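Local atomic coordinates of uncharacterized protein PA2218 (Pseudomonas aeruginosa, PDB entry 2HDW), a protein that is of unknown function but has the alpha/beta hydrolase fold and probably acts as a hydrolase. Residues Gln118-Arg123 and Ile354-Ile359. Residues are numbered along the deposited sequence; the frame is centred on the assembly and turned at random.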
ATOM      1  N   GLN A 118      12.050   6.986   0.731  1.00 10.36           N
ATOM      2  CA  GLN A 118      13.364   7.571   0.949  1.00 12.96           C
ATOM      3  C   GLN A 118      14.233   7.442  -0.295  1.00 11.80           C
ATOM      4  O   GLN A 118      14.942   8.376  -0.664  1.00 12.56           O
ATOM      5  CB  GLN A 118      14.078   6.909   2.132  1.00 12.66           C
ATOM      6  CG  GLN A 118      15.392   7.606   2.462  1.00 12.91           C
ATOM      7  CD  GLN A 118      16.058   7.086   3.715  1.00 14.16           C
ATOM      8  OE1 GLN A 118      16.583   5.974   3.742  1.00 16.89           O
ATOM      9  NE2 GLN A 118      16.046   7.894   4.761  1.00 11.03           N
ATOM     10  N   THR A 119      14.172   6.278  -0.932  1.00 12.89           N
ATOM     11  CA  THR A 119      14.960   6.013  -2.128  1.00 13.22           C
ATOM     12  C   THR A 119      14.566   6.956  -3.256  1.00 12.91           C
ATOM     13  O   THR A 119      15.425   7.488  -3.958  1.00 13.10           O
ATOM     14  CB  THR A 119      14.774   4.559  -2.603  1.00 12.47           C
ATOM     15  OG1 THR A 119      15.136   3.666  -1.547  1.00 11.90           O
ATOM     16  CG2 THR A 119      15.649   4.270  -3.819  1.00 15.77           C
ATOM     17  N   MET A 120      13.269   7.173  -3.430  1.00 11.77           N
ATOM     18  CA  MET A 120      12.824   8.061  -4.495  1.00 12.28           C
ATOM     19  C   MET A 120      13.134   9.518  -4.152  1.00 12.22           C
ATOM     20  O   MET A 120      13.317  10.349  -5.042  1.00  9.83           O
ATOM     21  CB  MET A 120      11.335   7.849  -4.769  1.00 12.35           C
ATOM     22  CG  MET A 120      11.042   6.496  -5.431  1.00 11.36           C
ATOM     23  SD  MET A 120      11.862   6.280  -7.048  1.00  2.49           S
ATOM     24  CE  MET A 120      11.035   7.461  -7.945  1.00  8.27           C
ATOM     25  N   ALA A 121      13.213   9.822  -2.859  1.00 13.47           N
ATOM     26  CA  ALA A 121      13.554  11.176  -2.428  1.00 13.67           C
ATOM     27  C   ALA A 121      15.022  11.426  -2.789  1.00 14.55           C
ATOM     28  O   ALA A 121      15.422  12.554  -3.064  1.00 13.43           O
ATOM     29  CB  ALA A 121      13.349  11.320  -0.935  1.00 12.75           C
ATOM     30  N   GLU A 122      15.829  10.369  -2.780  1.00 15.13           N
ATOM     31  CA  GLU A 122      17.234  10.508  -3.151  1.00 16.97           C
ATOM     32  C   GLU A 122      17.297  10.706  -4.661  1.00 16.91           C
ATOM     33  O   GLU A 122      18.299  11.187  -5.195  1.00 16.85           O
ATOM     34  CB  GLU A 122      18.036   9.256  -2.785  1.00 20.27           C
ATOM     35  CG  GLU A 122      18.082   8.924  -1.303  1.00 22.58           C
ATOM     36  CD  GLU A 122      19.035   7.779  -1.006  1.00 26.48           C
ATOM     37  OE1 GLU A 122      18.971   6.753  -1.714  1.00 25.66           O
ATOM     38  OE2 GLU A 122      19.846   7.902  -0.063  1.00 27.11           O
ATOM     39  N   ARG A 123      16.220  10.324  -5.346  1.00 16.68           N
ATOM     40  CA  ARG A 123      16.147  10.449  -6.798  1.00 16.63           C
ATOM     41  C   ARG A 123      15.587  11.808  -7.227  1.00 16.39           C
ATOM     42  O   ARG A 123      15.282  12.011  -8.400  1.00 17.13           O
ATOM     43  CB  ARG A 123      15.281   9.330  -7.392  1.00 17.82           C
ATOM     44  CG  ARG A 123      15.712   7.921  -7.011  1.00 19.77           C
ATOM     45  CD  ARG A 123      17.123   7.619  -7.482  1.00 21.19           C
ATOM     46  NE  ARG A 123      17.612   6.332  -6.986  1.00 23.06           N
ATOM     47  CZ  ARG A 123      17.751   5.238  -7.729  1.00 20.29           C
ATOM     48  NH1 ARG A 123      17.437   5.257  -9.019  1.00 20.45           N
ATOM     49  NH2 ARG A 123      18.220   4.125  -7.182  1.00 19.29           N
ATOM     50  N   ILE A 354      14.314  -4.308  -7.226  1.00 13.17           N
ATOM     51  CA  ILE A 354      13.374  -3.199  -7.419  1.00 12.05           C
ATOM     52  C   ILE A 354      13.970  -2.255  -8.461  1.00 11.84           C
ATOM     53  O   ILE A 354      15.053  -1.704  -8.256  1.00 11.51           O
ATOM     54  CB  ILE A 354      13.146  -2.406  -6.110  1.00 11.47           C
ATOM     55  CG1 ILE A 354      12.633  -3.344  -5.010  1.00  9.21           C
ATOM     56  CG2 ILE A 354      12.138  -1.290  -6.355  1.00 11.35           C
ATOM     57  CD1 ILE A 354      12.503  -2.675  -3.640  1.00 13.16           C
ATOM     58  N   PRO A 355      13.271  -2.051  -9.594  1.00 11.06           N
ATOM     59  CA  PRO A 355      13.768  -1.163 -10.654  1.00 11.73           C
ATOM     60  C   PRO A 355      13.572   0.329 -10.376  1.00 12.59           C
ATOM     61  O   PRO A 355      12.762   0.988 -11.026  1.00 11.73           O
ATOM     62  CB  PRO A 355      12.992  -1.633 -11.884  1.00 10.40           C
ATOM     63  CG  PRO A 355      11.667  -2.004 -11.306  1.00 11.48           C
ATOM     64  CD  PRO A 355      12.035  -2.738 -10.019  1.00 12.01           C
ATOM     65  N   PHE A 356      14.326   0.862  -9.418  1.00 13.15           N
ATOM     66  CA  PHE A 356      14.200   2.272  -9.071  1.00 12.90           C
ATOM     67  C   PHE A 356      14.595   3.205 -10.209  1.00 14.69           C
ATOM     68  O   PHE A 356      14.002   4.271 -10.358  1.00 14.90           O
ATOM     69  CB  PHE A 356      15.014   2.593  -7.815  1.00 13.90           C
ATOM     70  CG  PHE A 356      14.350   2.159  -6.536  1.00 14.97           C
ATOM     71  CD1 PHE A 356      13.121   2.693  -6.161  1.00 15.36           C
ATOM     72  CD2 PHE A 356      14.963   1.233  -5.699  1.00 14.49           C
ATOM     73  CE1 PHE A 356      12.510   2.314  -4.971  1.00 16.84           C
ATOM     74  CE2 PHE A 356      14.364   0.843  -4.501  1.00 15.85           C
ATOM     75  CZ  PHE A 356      13.138   1.382  -4.135  1.00 15.99           C
ATOM     76  N   ASP A 357      15.592   2.823 -11.007  1.00 14.76           N
ATOM     77  CA  ASP A 357      15.996   3.670 -12.132  1.00 14.63           C
ATOM     78  C   ASP A 357      14.768   3.886 -13.017  1.00 14.27           C
ATOM     79  O   ASP A 357      14.427   5.019 -13.361  1.00 14.44           O
ATOM     80  CB  ASP A 357      17.095   3.000 -12.970  1.00 15.40           C
ATOM     81  CG  ASP A 357      18.466   3.028 -12.301  1.00 18.95           C
ATOM     82  OD1 ASP A 357      18.563   3.400 -11.115  1.00 18.38           O
ATOM     83  OD2 ASP A 357      19.454   2.661 -12.977  1.00 19.55           O
ATOM     84  N   ARG A 358      14.112   2.785 -13.378  1.00 12.81           N
ATOM     85  CA  ARG A 358      12.921   2.818 -14.222  1.00 13.45           C
ATOM     86  C   ARG A 358      11.762   3.557 -13.584  1.00 11.78           C
ATOM     87  O   ARG A 358      11.009   4.242 -14.268  1.00 11.89           O
ATOM     88  CB  ARG A 358      12.469   1.398 -14.558  1.00 17.78           C
ATOM     89  CG  ARG A 358      12.703   0.984 -15.998  1.00 22.64           C
ATOM     90  CD  ARG A 358      11.455   1.149 -16.859  1.00 25.58           C
ATOM     91  NE  ARG A 358      11.048   2.537 -17.039  1.00 26.36           N
ATOM     92  CZ  ARG A 358      10.000   2.921 -17.767  1.00 25.53           C
ATOM     93  NH1 ARG A 358       9.257   2.014 -18.387  1.00 24.24           N
ATOM     94  NH2 ARG A 358       9.693   4.212 -17.874  1.00 21.91           N
ATOM     95  N   ILE A 359      11.595   3.397 -12.278  1.00 12.70           N
ATOM     96  CA  ILE A 359      10.515   4.078 -11.590  1.00 11.15           C
ATOM     97  C   ILE A 359      10.784   5.586 -11.599  1.00 11.94           C
ATOM     98  O   ILE A 359       9.890   6.374 -11.903  1.00 11.55           O
ATOM     99  CB  ILE A 359      10.362   3.558 -10.144  1.00 12.00           C
ATOM    100  CG1 ILE A 359       9.960   2.075 -10.175  1.00 10.00           C
ATOM    101  CG2 ILE A 359       9.317   4.374  -9.405  1.00  6.63           C
ATOM    102  CD1 ILE A 359       9.847   1.417  -8.810  1.00 10.58           C
TER
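On one face of the central sheet of an alpha/beta hydrolase fold, the C-terminal end of helix 112-122 packs against the first turn of helix 356-366, and the Phe356 side chain meets Thr119 and Met120 through its ring and Arg123 through CB. Thr119 offers its methyl group: CG2 stands 3.5 Å from the centroid of the Phe356 ring, only 5° off the ring normal, a CH-pi contact over the middle of one face. OG1 sits beside the backbone N (chi1 -57°), which puts CG2 anti to it and over the ring, and OG1 bonds the carbonyl oxygen of Leu115 within its own helix; a threonine thus presents an apolar surface with its hydroxyl satisfied. Ile354 CG2 covers the opposite face, so this broad, flat ring is sandwiched between two methyls, and Tyr116 meets it edge-to-face.

Met120 suits the position beside the ring because its unbranched chain, bent at chi2 and chi3, brings SD obliquely to within 3.9 Å of Phe356 CD1, a Met-aromatic contact. Its methyl CE continues to the branched, apolar Ile359, 3.8 Å from CG2.

Toward the exposed margin, arginine's length lets Arg123 lay one guanidinium face over Phe356 CB, its plane 58° from the ring, while NH1 reaches the charged Asp357. This salt-bridging hydrogen bond, 3.0 Å from NH1 to OD1, is bent, from the anti side and somewhat out of both planes. Met120 also touches Thr127 of strand 126-130, and Ile359 touches Ile312 of strand 309-314. Both helices are thus layered against the mixed sheet, as in alpha/beta hydrolases.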